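Local coordinates for protein acyl-CoA thioesterase II TesB2 (Mycobacterium marinum, PDB 3U0A) that probably hydrolyses fatty acyl-CoA thioesters to free fatty acid and CoA in lipid metabolism, at residues V47-T52 against R92-V97; L11-E14 against I20-G23; Y195-T200 against A266-E271; V174-R179 against G255-Q260. All blocks are in the same frame, centred on the assembly; numbering follows the deposited sequence.

How the contacts relate
Acyl-CoA thioesterase II of this family is a double hotdog, two domains that each wrap a curved antiparallel sheet round a long helix. Contacts 1 and 3, both buried, pack the end of a domain's helix on a strand of its sheet, though not the equivalent strand: contact 1 relies on a direct arginine grip, contact 3 on water between polar side chains near the chain's centre. Contact 2 touches contact 1 through Leu13 and Tyr21 on Ser48 and a probable hydrogen bond from Arg51 NH2 to Leu13 O; its salt bridge is partly exposed. Contact 4, chiefly apolar, touches contact 3: strands 250-259 and 264-275 are paired, and Phe176 packs on Met196 of helix 186-200.

Contact 1. Residues V47-T52 against R92-V97; sequences VSAVRT and RRVNAV. With NA (sodium ion), chain G.
Arg92 and Thr52 lie alongside each other and run in opposite directions, which lets the guanidinium grip both polar oxygens of the threonine. Arg92 NE donates to Thr52 OG1 at 2.7 Å, and Arg92 NH2 donates to Thr52 O at 2.6 Å with a nearly straight N-H...O angle of 167°. Both oxygens sit close to the guanidinium plane, at its edge, although the donor NH2 stands well above the carbonyl plane of Thr52. A bend at chi2 (-64°) turns the arginine chain from the strand toward the helix end, and NH1 is held in turn by a salt bridge to Asp85. Threonine suits its place because OG1, set between the backbone N and carbonyl carbon, works twice: it accepts from Arg92 and donates to Ala49 O at 2.8 Å. Ala49 O also takes the backbone N of Thr52.

Further along, the interface is apolar. The small CB of Ala49 rests 3.9 Å from Val94 CG2 and 4.0 Å from Arg92 CB, so that helix 34-51 comes close to strand 89-98 in the hotdog manner, a long helix cradled by the sheet. Off the interface, Val50 O binds a sodium ion at 2.8 Å, together with a water and Val53 O. With backbone carbonyls gathered at this C-terminal helix end, the positive charge of Arg92 is probably favoured there electrostatically, and the salt bridge from NH1 to Asp85 probably balances it.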
loop_
_atom_site.group_PDB
_atom_site.type_symbol
_atom_site.label_atom_id
_atom_site.label_comp_id
_atom_site.label_asym_id
_atom_site.label_seq_id
_atom_site.Cartn_x
_atom_site.Cartn_y
_atom_site.Cartn_z
ATOM N N VAL A 47 14.831 -10.080 1.120
ATOM C CA VAL A 47 15.547 -11.280 1.496
ATOM C C VAL A 47 16.436 -10.978 2.686
ATOM O O VAL A 47 16.553 -11.791 3.587
ATOM C CB VAL A 47 16.357 -11.841 0.328
ATOM C CG1 VAL A 47 17.283 -12.978 0.784
ATOM C CG2 VAL A 47 15.418 -12.299 -0.752
ATOM N N SER A 48 17.031 -9.791 2.693
ATOM C CA SER A 48 17.820 -9.315 3.838
ATOM C C SER A 48 17.025 -9.213 5.131
ATOM O O SER A 48 17.533 -9.485 6.228
ATOM C CB SER A 48 18.365 -7.930 3.530
ATOM O OG SER A 48 19.590 -8.037 2.849
ATOM N N ALA A 49 15.795 -8.736 4.998
ATOM C CA ALA A 49 14.902 -8.651 6.112
ATOM C C ALA A 49 14.651 -10.079 6.648
ATOM O O ALA A 49 14.730 -10.297 7.841
ATOM C CB ALA A 49 13.607 -7.960 5.683
ATOM N N VAL A 50 14.394 -11.020 5.735
ATOM C CA VAL A 50 13.982 -12.364 6.050
ATOM C C VAL A 50 15.081 -13.149 6.831
ATOM O O VAL A 50 14.794 -14.008 7.691
ATOM C CB VAL A 50 13.576 -13.092 4.755
ATOM C CG1 VAL A 50 13.374 -14.584 4.978
ATOM C CG2 VAL A 50 12.321 -12.477 4.195
ATOM N N ARG A 51 16.337 -12.811 6.565
ATOM C CA ARG A 51 17.462 -13.507 7.204
ATOM C C ARG A 51 17.679 -13.147 8.675
ATOM O O ARG A 51 18.334 -13.889 9.411
ATOM C CB ARG A 51 18.723 -13.318 6.373
ATOM C CG ARG A 51 18.625 -14.249 5.187
ATOM C CD ARG A 51 19.849 -14.379 4.330
ATOM N NE ARG A 51 21.085 -14.679 5.055
ATOM C CZ ARG A 51 22.243 -14.921 4.434
ATOM N NH1 ARG A 51 23.350 -15.214 5.146
ATOM N NH2 ARG A 51 22.280 -14.904 3.081
ATOM N N THR A 52 17.084 -12.030 9.086
ATOM C CA THR A 52 17.147 -11.524 10.452
ATOM C C THR A 52 15.889 -11.873 11.230
ATOM O O THR A 52 15.739 -11.466 12.383
ATOM C CB THR A 52 17.301 -9.975 10.483
ATOM O OG1 THR A 52 16.067 -9.350 10.110
ATOM C CG2 THR A 52 18.394 -9.533 9.547
ATOM N N ARG A 92 10.631 -5.365 10.311
ATOM C CA ARG A 92 11.952 -4.928 9.865
ATOM C C ARG A 92 11.906 -3.690 8.984
ATOM O O ARG A 92 10.933 -3.508 8.253
ATOM C CB ARG A 92 12.614 -6.057 9.092
ATOM C CG ARG A 92 12.900 -7.307 9.926
ATOM C CD ARG A 92 13.906 -7.026 11.030
ATOM N NE ARG A 92 14.289 -8.207 11.802
ATOM C CZ ARG A 92 13.882 -8.493 13.035
ATOM N NH1 ARG A 92 13.029 -7.699 13.706
ATOM N NH2 ARG A 92 14.320 -9.594 13.609
ATOM N N ARG A 93 12.937 -2.832 9.067
ATOM C CA ARG A 93 13.174 -1.802 8.021
ATOM C C ARG A 93 14.494 -2.105 7.360
ATOM O O ARG A 93 15.398 -2.611 8.032
ATOM C CB ARG A 93 13.132 -0.360 8.543
ATOM C CG ARG A 93 11.731 0.044 8.932
ATOM C CD ARG A 93 11.556 1.526 9.203
ATOM N NE ARG A 93 12.498 2.107 10.179
ATOM C CZ ARG A 93 12.599 3.425 10.489
ATOM N NH1 ARG A 93 11.819 4.374 9.914
ATOM N NH2 ARG A 93 13.517 3.808 11.363
ATOM N N VAL A 94 14.589 -1.845 6.057
ATOM C CA VAL A 94 15.808 -2.072 5.297
ATOM C C VAL A 94 16.100 -0.874 4.396
ATOM O O VAL A 94 15.176 -0.345 3.735
ATOM C CB VAL A 94 15.728 -3.320 4.373
ATOM C CG1 VAL A 94 17.034 -3.491 3.593
ATOM C CG2 VAL A 94 15.424 -4.584 5.151
ATOM N N ASN A 95 17.386 -0.467 4.372
ATOM C CA ASN A 95 17.898 0.510 3.422
ATOM C C ASN A 95 18.922 -0.135 2.480
ATOM O O ASN A 95 19.918 -0.646 2.921
ATOM C CB ASN A 95 18.575 1.682 4.137
ATOM C CG ASN A 95 17.596 2.700 4.703
ATOM O OD1 ASN A 95 16.380 2.701 4.407
ATOM N ND2 ASN A 95 18.136 3.602 5.518
ATOM N N ALA A 96 18.661 -0.103 1.179
ATOM C CA ALA A 96 19.625 -0.597 0.194
ATOM C C ALA A 96 20.504 0.587 -0.190
ATOM O O ALA A 96 19.982 1.649 -0.562
ATOM C CB ALA A 96 18.927 -1.186 -1.023
ATOM N N VAL A 97 21.822 0.407 -0.063
ATOM C CA VAL A 97 22.758 1.499 -0.182
ATOM C C VAL A 97 23.803 1.249 -1.264
ATOM O O VAL A 97 24.348 0.154 -1.382
ATOM C CB VAL A 97 23.452 1.822 1.186
ATOM C CG1 VAL A 97 24.599 2.797 0.998
ATOM C CG2 VAL A 97 22.474 2.399 2.200
HETATM NA NA NA G . 12.817 -15.838 8.333
HETATM O O HOH W 1 10.584 -15.538 7.475
#

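Contact 2. Residues L11-E14 against I20-G23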
loop_
_atom_site.group_PDB
_atom_site.type_symbol
_atom_site.label_atom_id
_atom_site.label_comp_id
_atom_site.label_asym_id
_atom_site.label_seq_id
_atom_site.Cartn_x
_atom_site.Cartn_y
_atom_site.Cartn_z
ATOM N N LEU A 11 18.016 -14.562 -4.017
ATOM C CA LEU A 11 18.184 -15.099 -2.678
ATOM C C LEU A 11 19.653 -15.183 -2.257
ATOM O O LEU A 11 19.937 -15.316 -1.084
ATOM C CB LEU A 11 17.504 -16.471 -2.576
ATOM C CG LEU A 11 16.050 -16.430 -2.063
ATOM C CD1 LEU A 11 15.122 -15.514 -2.867
ATOM C CD2 LEU A 11 15.539 -17.855 -2.054
ATOM N N ASP A 12 20.568 -15.042 -3.208
ATOM C CA ASP A 12 22.004 -15.165 -2.959
ATOM C C ASP A 12 22.546 -13.856 -2.387
ATOM O O ASP A 12 22.763 -12.906 -3.120
ATOM C CB ASP A 12 22.720 -15.577 -4.284
ATOM C CG ASP A 12 24.272 -15.798 -4.133
ATOM O OD1 ASP A 12 24.757 -16.208 -3.023
ATOM O OD2 ASP A 12 25.015 -15.587 -5.158
ATOM N N LEU A 13 22.724 -13.802 -1.070
ATOM C CA LEU A 13 23.286 -12.639 -0.384
ATOM C C LEU A 13 24.506 -13.028 0.434
ATOM O O LEU A 13 24.457 -14.017 1.151
ATOM C CB LEU A 13 22.279 -12.059 0.609
ATOM C CG LEU A 13 21.088 -11.211 0.167
ATOM C CD1 LEU A 13 20.389 -10.805 1.467
ATOM C CD2 LEU A 13 21.470 -10.001 -0.673
ATOM N N GLU A 14 25.572 -12.237 0.366
ATOM C CA GLU A 14 26.700 -12.384 1.268
ATOM C C GLU A 14 26.394 -11.673 2.582
ATOM O O GLU A 14 25.971 -10.536 2.583
ATOM C CB GLU A 14 27.954 -11.743 0.643
ATOM C CG GLU A 14 29.248 -11.964 1.438
ATOM C CD GLU A 14 30.432 -11.094 0.978
ATOM O OE1 GLU A 14 30.258 -10.219 0.080
ATOM O OE2 GLU A 14 31.545 -11.276 1.529
ATOM N N ILE A 20 23.824 -6.649 8.236
ATOM C CA ILE A 20 24.439 -6.030 7.036
ATOM C C ILE A 20 24.645 -7.144 6.028
ATOM O O ILE A 20 25.295 -8.112 6.321
ATOM C CB ILE A 20 25.806 -5.330 7.328
ATOM C CG1 ILE A 20 25.713 -4.408 8.572
ATOM C CG2 ILE A 20 26.317 -4.589 6.086
ATOM C CD1 ILE A 20 26.928 -3.524 8.857
ATOM N N TYR A 21 24.083 -6.985 4.835
ATOM C CA TYR A 21 24.166 -7.987 3.761
ATOM C C TYR A 21 24.600 -7.280 2.470
ATOM O O TYR A 21 24.534 -6.064 2.365
ATOM C CB TYR A 21 22.804 -8.678 3.589
ATOM C CG TYR A 21 22.354 -9.485 4.819
ATOM C CD1 TYR A 21 22.623 -10.832 4.925
ATOM C CD2 TYR A 21 21.673 -8.883 5.855
ATOM C CE1 TYR A 21 22.216 -11.561 6.021
ATOM C CE2 TYR A 21 21.274 -9.602 6.969
ATOM C CZ TYR A 21 21.541 -10.941 7.057
ATOM O OH TYR A 21 21.155 -11.657 8.170
ATOM N N ARG A 22 25.077 -8.033 1.494
ATOM C CA ARG A 22 25.536 -7.450 0.240
ATOM C C ARG A 22 25.062 -8.326 -0.879
ATOM O O ARG A 22 25.222 -9.549 -0.813
ATOM C CB ARG A 22 27.059 -7.330 0.173
ATOM C CG ARG A 22 27.545 -6.828 -1.177
ATOM C CD ARG A 22 28.942 -6.218 -1.154
ATOM N NE ARG A 22 29.972 -7.209 -0.910
ATOM C CZ ARG A 22 31.226 -6.922 -0.603
ATOM N NH1 ARG A 22 32.083 -7.888 -0.379
ATOM N NH2 ARG A 22 31.616 -5.666 -0.502
ATOM N N GLY A 23 24.463 -7.696 -1.892
ATOM C CA GLY A 23 24.085 -8.347 -3.129
ATOM C C GLY A 23 25.115 -8.039 -4.207
ATOM O O GLY A 23 25.610 -6.915 -4.315
#
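Glu14 and Arg22 form a hydrogen-bonded antiparallel pair in the beta hairpin of strands 14-17 and 20-23, at the edge of the first hotdog sheet. Each backbone N donates to the other's O: Glu14 N to Arg22 O at 3.0 Å, and Arg22 N to Glu14 O at 2.9 Å.

The glutamate side chain starts with CB 3.8 Å from Arg22 O. Since CG is anti to the backbone N (chi1 -174°) and the chain stays extended, it travels side by side with the arginine, both pointing the same way. A bend of the Arg22 chain at chi3 (69°) brings the guanidinium onto OE1. Arg22 NH1 meets Glu14 OE1 on its syn side at 3.0 Å, and Arg22 NE meets it nearly end-on at 3.2 Å. The carboxylate and guanidinium planes are turned 43° apart, so two nitrogens grip a single oxygen. Long charged chains suit this outer face, where Glu14 is exposed.

Leu13 turns inward toward helix 34-51 and Phe78. It crosses Tyr21 at about a right angle, with CD1 3.9 Å from Tyr21 CB. Its other methyl, CD2, settles against the bare backbone of Gly23, 4.0 Å from that residue's CA.

Contact 3. Residues Y195-T200 against A266-E271; sequences YMSDLT and AAVMQE
Ser197 OG sits over the branches of Val268, 3.7 Å from CG1, and the next helix residue, Asp198, crosses Gln270 of the strand at about a right angle. Their carboxylate and amide planes are 52° apart, and OD1 of Asp198 lies 3.4 Å from Gln270 NE2.

Water links these polar groups. One molecule donates to Asp198 OD1 at 2.8 Å and to Gln270 OE1 at 2.5 Å, and accepts from Ser197 OG at 2.6 Å. A second donates to Asp198 O at 2.6 Å and is approached more weakly by Gln270 NE2. Gln270 gets this far because CG is anti to the backbone N (chi1 176°) and the chain beyond is extended; a glutamine offers the acceptor to one water and the donor to the other.

Helix 186-200 is the central helix of the second hotdog domain and strand 264-275 part of the sheet that wraps it; axes of the short segments approach to 10.2 Å at 39°. In E. coli TesB an aspartate, a threonine and a glutamine orient the attacking water. The present arrangement is consistent with a similar role, Ser220, which touches Gln270, probably taking the threonine's place.

Further out, His223 ND1 bonds to Asp198 OD1, and Asp222 O weakly to Gln270 NE2. A small serine suits packing on Val268, its hydroxyl held by Tyr239 OH and the water. Val268 packs on Met225 and Leu201.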
loop_
_atom_site.group_PDB
_atom_site.type_symbol
_atom_site.label_atom_id
_atom_site.label_comp_id
_atom_site.label_asym_id
_atom_site.label_seq_id
_atom_site.Cartn_x
_atom_site.Cartn_y
_atom_site.Cartn_z
ATOM N N TYR A 195 8.809 -9.829 -7.762
ATOM C CA TYR A 195 9.631 -9.450 -8.899
ATOM C C TYR A 195 8.809 -9.229 -10.171
ATOM O O TYR A 195 8.914 -8.174 -10.841
ATOM C CB TYR A 195 10.703 -10.529 -9.152
ATOM C CG TYR A 195 11.629 -10.229 -10.308
ATOM C CD1 TYR A 195 12.602 -9.280 -10.183
ATOM C CD2 TYR A 195 11.500 -10.872 -11.539
ATOM C CE1 TYR A 195 13.455 -8.984 -11.219
ATOM C CE2 TYR A 195 12.358 -10.586 -12.588
ATOM C CZ TYR A 195 13.330 -9.633 -12.419
ATOM O OH TYR A 195 14.197 -9.293 -13.425
ATOM N N MET A 196 7.989 -10.217 -10.523
ATOM C CA MET A 196 7.164 -10.087 -11.742
ATOM C C MET A 196 6.177 -8.937 -11.668
ATOM O O MET A 196 5.932 -8.287 -12.681
ATOM C CB MET A 196 6.445 -11.370 -12.084
ATOM C CG MET A 196 7.377 -12.417 -12.664
ATOM S SD MET A 196 7.810 -12.087 -14.373
ATOM C CE MET A 196 6.245 -12.373 -15.213
ATOM N N SER A 197 5.627 -8.670 -10.471
ATOM C CA SER A 197 4.746 -7.502 -10.282
ATOM C C SER A 197 5.537 -6.200 -10.490
ATOM O O SER A 197 5.135 -5.325 -11.237
ATOM C CB SER A 197 4.062 -7.499 -8.907
ATOM O OG SER A 197 3.450 -6.246 -8.611
ATOM N N ASP A 198 6.691 -6.103 -9.871
ATOM C CA ASP A 198 7.534 -4.954 -10.140
ATOM C C ASP A 198 7.869 -4.744 -11.635
ATOM O O ASP A 198 8.155 -3.618 -12.019
ATOM C CB ASP A 198 8.811 -4.997 -9.276
ATOM C CG ASP A 198 8.551 -4.569 -7.830
ATOM O OD1 ASP A 198 7.495 -3.946 -7.580
ATOM O OD2 ASP A 198 9.386 -4.871 -6.952
ATOM N N LEU A 199 7.830 -5.811 -12.453
ATOM C CA LEU A 199 8.082 -5.699 -13.909
ATOM C C LEU A 199 6.839 -5.395 -14.690
ATOM O O LEU A 199 6.945 -4.859 -15.771
ATOM C CB LEU A 199 8.677 -6.971 -14.521
ATOM C CG LEU A 199 10.003 -7.454 -13.957
ATOM C CD1 LEU A 199 10.636 -8.539 -14.824
ATOM C CD2 LEU A 199 10.983 -6.306 -13.745
ATOM N N THR A 200 5.663 -5.743 -14.164
ATOM C CA THR A 200 4.435 -5.768 -14.996
ATOM C C THR A 200 3.273 -4.907 -14.579
ATOM O O THR A 200 2.507 -4.552 -15.425
ATOM C CB THR A 200 3.879 -7.187 -15.124
ATOM O OG1 THR A 200 3.422 -7.633 -13.839
ATOM C CG2 THR A 200 4.949 -8.100 -15.650
ATOM N N ALA A 266 -2.218 -12.885 -3.285
ATOM C CA ALA A 266 -1.552 -11.582 -3.035
ATOM C C ALA A 266 -2.284 -10.360 -3.630
ATOM O O ALA A 266 -3.011 -10.472 -4.624
ATOM C CB ALA A 266 -0.088 -11.610 -3.486
ATOM N N ALA A 267 -2.127 -9.211 -2.961
ATOM C CA ALA A 267 -2.648 -7.919 -3.394
ATOM C C ALA A 267 -1.485 -6.975 -3.508
ATOM O O ALA A 267 -0.526 -7.089 -2.753
ATOM C CB ALA A 267 -3.662 -7.370 -2.412
ATOM N N VAL A 268 -1.531 -6.074 -4.480
ATOM C CA VAL A 268 -0.451 -5.112 -4.668
ATOM C C VAL A 268 -1.022 -3.763 -5.049
ATOM O O VAL A 268 -1.966 -3.689 -5.825
ATOM C CB VAL A 268 0.527 -5.514 -5.804
ATOM C CG1 VAL A 268 1.602 -4.458 -5.979
ATOM C CG2 VAL A 268 1.162 -6.884 -5.564
ATOM N N MET A 269 -0.437 -2.701 -4.500
ATOM C CA MET A 269 -0.625 -1.341 -5.001
ATOM C C MET A 269 0.733 -0.737 -5.290
ATOM O O MET A 269 1.655 -0.942 -4.524
ATOM C CB MET A 269 -1.308 -0.511 -3.961
ATOM C CG MET A 269 -2.778 -0.818 -3.860
ATOM S SD MET A 269 -3.575 0.348 -4.949
ATOM C CE MET A 269 -4.255 1.503 -3.770
ATOM N N GLN A 270 0.835 0.015 -6.388
ATOM C CA GLN A 270 2.068 0.647 -6.808
ATOM C C GLN A 270 1.778 1.919 -7.561
ATOM O O GLN A 270 0.912 1.966 -8.443
ATOM C CB GLN A 270 2.854 -0.309 -7.687
ATOM C CG GLN A 270 4.137 0.212 -8.308
ATOM C CD GLN A 270 5.036 -0.931 -8.781
ATOM O OE1 GLN A 270 4.543 -1.896 -9.364
ATOM N NE2 GLN A 270 6.339 -0.846 -8.515
ATOM N N GLU A 271 2.502 2.963 -7.180
ATOM C CA GLU A 271 2.446 4.232 -7.875
ATOM C C GLU A 271 3.729 4.379 -8.740
ATOM O O GLU A 271 4.804 3.930 -8.345
ATOM C CB GLU A 271 2.300 5.366 -6.866
ATOM C CG GLU A 271 2.053 6.712 -7.515
ATOM C CD GLU A 271 1.703 7.806 -6.513
ATOM O OE1 GLU A 271 2.427 7.957 -5.468
ATOM O OE2 GLU A 271 0.697 8.518 -6.796
HETATM O O HOH W 2 4.787 -4.075 -8.208
HETATM O O HOH W 3 8.627 -1.607 -10.451
#

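Contact 4. Residues V174-R179 against G255-Q260; sequences VWFRHR and GKIFTQ. With SO4 (sulfate ion), chain C; SO4 (sulfate ion), chain L.
In the sheet of the second hotdog domain, strands 171-178 and 250-259 lie on either side of strand 237-247, and their side chains meet across it on both faces. On one face Trp175 and Gln260 cross at about a right angle. The six-membered part of the indole touches the aliphatic stem of the glutamine, with CH2 and CZ3 each 3.8 Å from Gln260 CG, while the ring and amide planes stand 66° apart. A glutamine suits this exposed position: its CG methylene rests against the indole, and the polar amide lies beyond. Trp175 is also packed on Leu238 and Met123, and its NE1 makes a weak bond to Pro127 O.

The next residue, Phe176, turns to the other face, the one that carries the helix. Its CG lies between the backbone N and the carbonyl carbon (chi1 63°), which swings the ring toward strand 250-259, where CZ comes to 4.5 Å from Ile257 CG2. Both are covered from the helix side, Phe176 by Met196 and Ile257 by Leu193, and both pack on Tyr239 of the strand between. Large apolar residues fit this buried layer between sheet and helix.

Arg177 and Lys256 are partly exposed and each reaches a sulfate, both probably from the crystallisation liquor. Lys256 packs on Pro244 of the second subunit, and its NZ makes a weak 3.3 Å bond to O1 of one sulfate. Arg177 meets the other at its guanidinium edge, NH2 donating to O3 and NH1, more weakly, to the same O3, each at 3.2 Å.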
loop_
_atom_site.group_PDB
_atom_site.type_symbol
_atom_site.label_atom_id
_atom_site.label_comp_id
_atom_site.label_asym_id
_atom_site.label_seq_id
_atom_site.Cartn_x
_atom_site.Cartn_y
_atom_site.Cartn_z
ATOM N N VAL A 174 -3.131 -10.405 -16.921
ATOM C CA VAL A 174 -1.983 -11.177 -17.392
ATOM C C VAL A 174 -1.821 -12.492 -16.637
ATOM O O VAL A 174 -1.850 -12.515 -15.408
ATOM C CB VAL A 174 -0.670 -10.384 -17.242
ATOM C CG1 VAL A 174 0.431 -11.075 -18.023
ATOM C CG2 VAL A 174 -0.845 -8.961 -17.740
ATOM N N TRP A 175 -1.629 -13.582 -17.369
ATOM C CA TRP A 175 -1.251 -14.852 -16.754
ATOM C C TRP A 175 0.228 -15.026 -16.831
ATOM O O TRP A 175 0.835 -14.788 -17.852
ATOM C CB TRP A 175 -1.862 -16.011 -17.489
ATOM C CG TRP A 175 -3.323 -16.221 -17.308
ATOM C CD1 TRP A 175 -4.339 -15.783 -18.124
ATOM C CD2 TRP A 175 -3.978 -16.993 -16.259
ATOM N NE1 TRP A 175 -5.547 -16.196 -17.652
ATOM C CE2 TRP A 175 -5.399 -16.929 -16.536
ATOM C CE3 TRP A 175 -3.538 -17.711 -15.169
ATOM C CZ2 TRP A 175 -6.330 -17.559 -15.739
ATOM C CZ3 TRP A 175 -4.476 -18.321 -14.346
ATOM C CH2 TRP A 175 -5.846 -18.250 -14.629
ATOM N N PHE A 176 0.822 -15.491 -15.754
ATOM C CA PHE A 176 2.258 -15.712 -15.742
ATOM C C PHE A 176 2.614 -16.959 -14.977
ATOM O O PHE A 176 1.890 -17.386 -14.081
ATOM C CB PHE A 176 3.057 -14.479 -15.226
ATOM C CG PHE A 176 2.785 -14.090 -13.774
ATOM C CD1 PHE A 176 3.700 -14.386 -12.750
ATOM C CD2 PHE A 176 1.634 -13.361 -13.418
ATOM C CE1 PHE A 176 3.462 -13.987 -11.424
ATOM C CE2 PHE A 176 1.389 -12.987 -12.078
ATOM C CZ PHE A 176 2.312 -13.294 -11.091
ATOM N N ARG A 177 3.760 -17.524 -15.330
ATOM C CA ARG A 177 4.208 -18.769 -14.770
ATOM C C ARG A 177 5.703 -18.894 -15.074
ATOM O O ARG A 177 6.129 -18.644 -16.203
ATOM C CB ARG A 177 3.407 -19.914 -15.412
ATOM C CG ARG A 177 3.975 -21.293 -15.159
ATOM C CD ARG A 177 3.140 -22.408 -15.787
ATOM N NE ARG A 177 3.384 -22.619 -17.203
ATOM C CZ ARG A 177 2.924 -23.656 -17.908
ATOM N NH1 ARG A 177 2.178 -24.607 -17.335
ATOM N NH2 ARG A 177 3.199 -23.744 -19.204
ATOM N N HIS A 178 6.480 -19.292 -14.068
ATOM C CA HIS A 178 7.879 -19.666 -14.250
ATOM C C HIS A 178 7.913 -20.978 -15.009
ATOM O O HIS A 178 7.302 -21.956 -14.585
ATOM C CB HIS A 178 8.604 -19.805 -12.904
ATOM C CG HIS A 178 10.123 -19.841 -13.029
ATOM N ND1 HIS A 178 10.821 -20.993 -13.121
ATOM C CD2 HIS A 178 11.057 -18.821 -13.104
ATOM C CE1 HIS A 178 12.128 -20.721 -13.236
ATOM N NE2 HIS A 178 12.279 -19.402 -13.234
ATOM N N ARG A 179 8.614 -20.995 -16.143
ATOM C CA ARG A 179 8.672 -22.161 -17.039
ATOM C C ARG A 179 9.166 -23.437 -16.369
ATOM O O ARG A 179 8.591 -24.488 -16.530
ATOM C CB ARG A 179 9.603 -21.866 -18.221
ATOM C CG ARG A 179 8.892 -21.574 -19.521
ATOM C CD ARG A 179 9.727 -20.739 -20.493
ATOM N NE ARG A 179 8.823 -20.141 -21.495
ATOM C CZ ARG A 179 8.881 -18.881 -21.977
ATOM N NH1 ARG A 179 9.828 -18.022 -21.576
ATOM N NH2 ARG A 179 7.976 -18.466 -22.873
ATOM N N GLY A 255 -3.356 -4.395 -8.048
ATOM C CA GLY A 255 -3.766 -5.699 -8.497
ATOM C C GLY A 255 -3.896 -6.781 -7.468
ATOM O O GLY A 255 -3.419 -6.628 -6.353
ATOM N N LYS A 256 -4.536 -7.880 -7.887
ATOM C CA LYS A 256 -4.709 -9.080 -7.082
ATOM C C LYS A 256 -4.237 -10.280 -7.877
ATOM O O LYS A 256 -4.393 -10.340 -9.072
ATOM C CB LYS A 256 -6.172 -9.290 -6.721
ATOM C CG LYS A 256 -6.918 -8.028 -6.409
ATOM C CD LYS A 256 -8.043 -8.304 -5.425
ATOM C CE LYS A 256 -8.718 -6.999 -4.979
ATOM N NZ LYS A 256 -9.568 -6.385 -6.044
ATOM N N ILE A 257 -3.658 -11.242 -7.198
ATOM C CA ILE A 257 -3.085 -12.375 -7.869
ATOM C C ILE A 257 -3.774 -13.643 -7.388
ATOM O O ILE A 257 -3.905 -13.870 -6.193
ATOM C CB ILE A 257 -1.568 -12.410 -7.647
ATOM C CG1 ILE A 257 -0.918 -11.319 -8.467
ATOM C CG2 ILE A 257 -0.983 -13.722 -8.094
ATOM C CD1 ILE A 257 0.037 -10.470 -7.694
ATOM N N PHE A 258 -4.271 -14.428 -8.339
ATOM C CA PHE A 258 -4.955 -15.666 -8.027
ATOM C C PHE A 258 -4.206 -16.850 -8.628
ATOM O O PHE A 258 -3.525 -16.714 -9.647
ATOM C CB PHE A 258 -6.330 -15.682 -8.606
ATOM C CG PHE A 258 -7.203 -14.615 -8.116
ATOM C CD1 PHE A 258 -8.125 -14.879 -7.136
ATOM C CD2 PHE A 258 -7.178 -13.368 -8.689
ATOM C CE1 PHE A 258 -8.989 -13.895 -6.692
ATOM C CE2 PHE A 258 -8.033 -12.380 -8.259
ATOM C CZ PHE A 258 -8.939 -12.635 -7.253
ATOM N N THR A 259 -4.347 -18.001 -7.989
ATOM C CA THR A 259 -3.933 -19.262 -8.594
ATOM C C THR A 259 -5.000 -19.642 -9.613
ATOM O O THR A 259 -6.089 -19.026 -9.644
ATOM C CB THR A 259 -3.824 -20.401 -7.555
ATOM O OG1 THR A 259 -5.130 -20.772 -7.106
ATOM C CG2 THR A 259 -2.983 -19.959 -6.353
ATOM N N GLN A 260 -4.718 -20.661 -10.411
ATOM C CA GLN A 260 -5.678 -21.094 -11.395
ATOM C C GLN A 260 -6.930 -21.721 -10.740
ATOM O O GLN A 260 -8.034 -21.597 -11.254
ATOM C CB GLN A 260 -5.033 -22.064 -12.349
ATOM C CG GLN A 260 -5.572 -21.929 -13.759
ATOM C CD GLN A 260 -4.907 -22.897 -14.720
ATOM O OE1 GLN A 260 -4.067 -23.714 -14.310
ATOM N NE2 GLN A 260 -5.274 -22.816 -15.996
HETATM S S SO4 C . 1.502 -27.495 -19.723
HETATM O O1 SO4 C . 0.646 -27.360 -18.492
HETATM O O2 SO4 C . 0.873 -26.865 -20.935
HETATM O O3 SO4 C . 2.860 -26.888 -19.536
HETATM O O4 SO4 C . 1.675 -28.956 -19.960
HETATM S S SO4 L . -11.214 -2.841 -6.579
HETATM O O1 SO4 L . -10.136 -3.132 -5.583
HETATM O O2 SO4 L . -11.611 -1.369 -6.516
HETATM O O3 SO4 L . -10.720 -3.270 -7.932
HETATM O O4 SO4 L . -12.417 -3.663 -6.177
#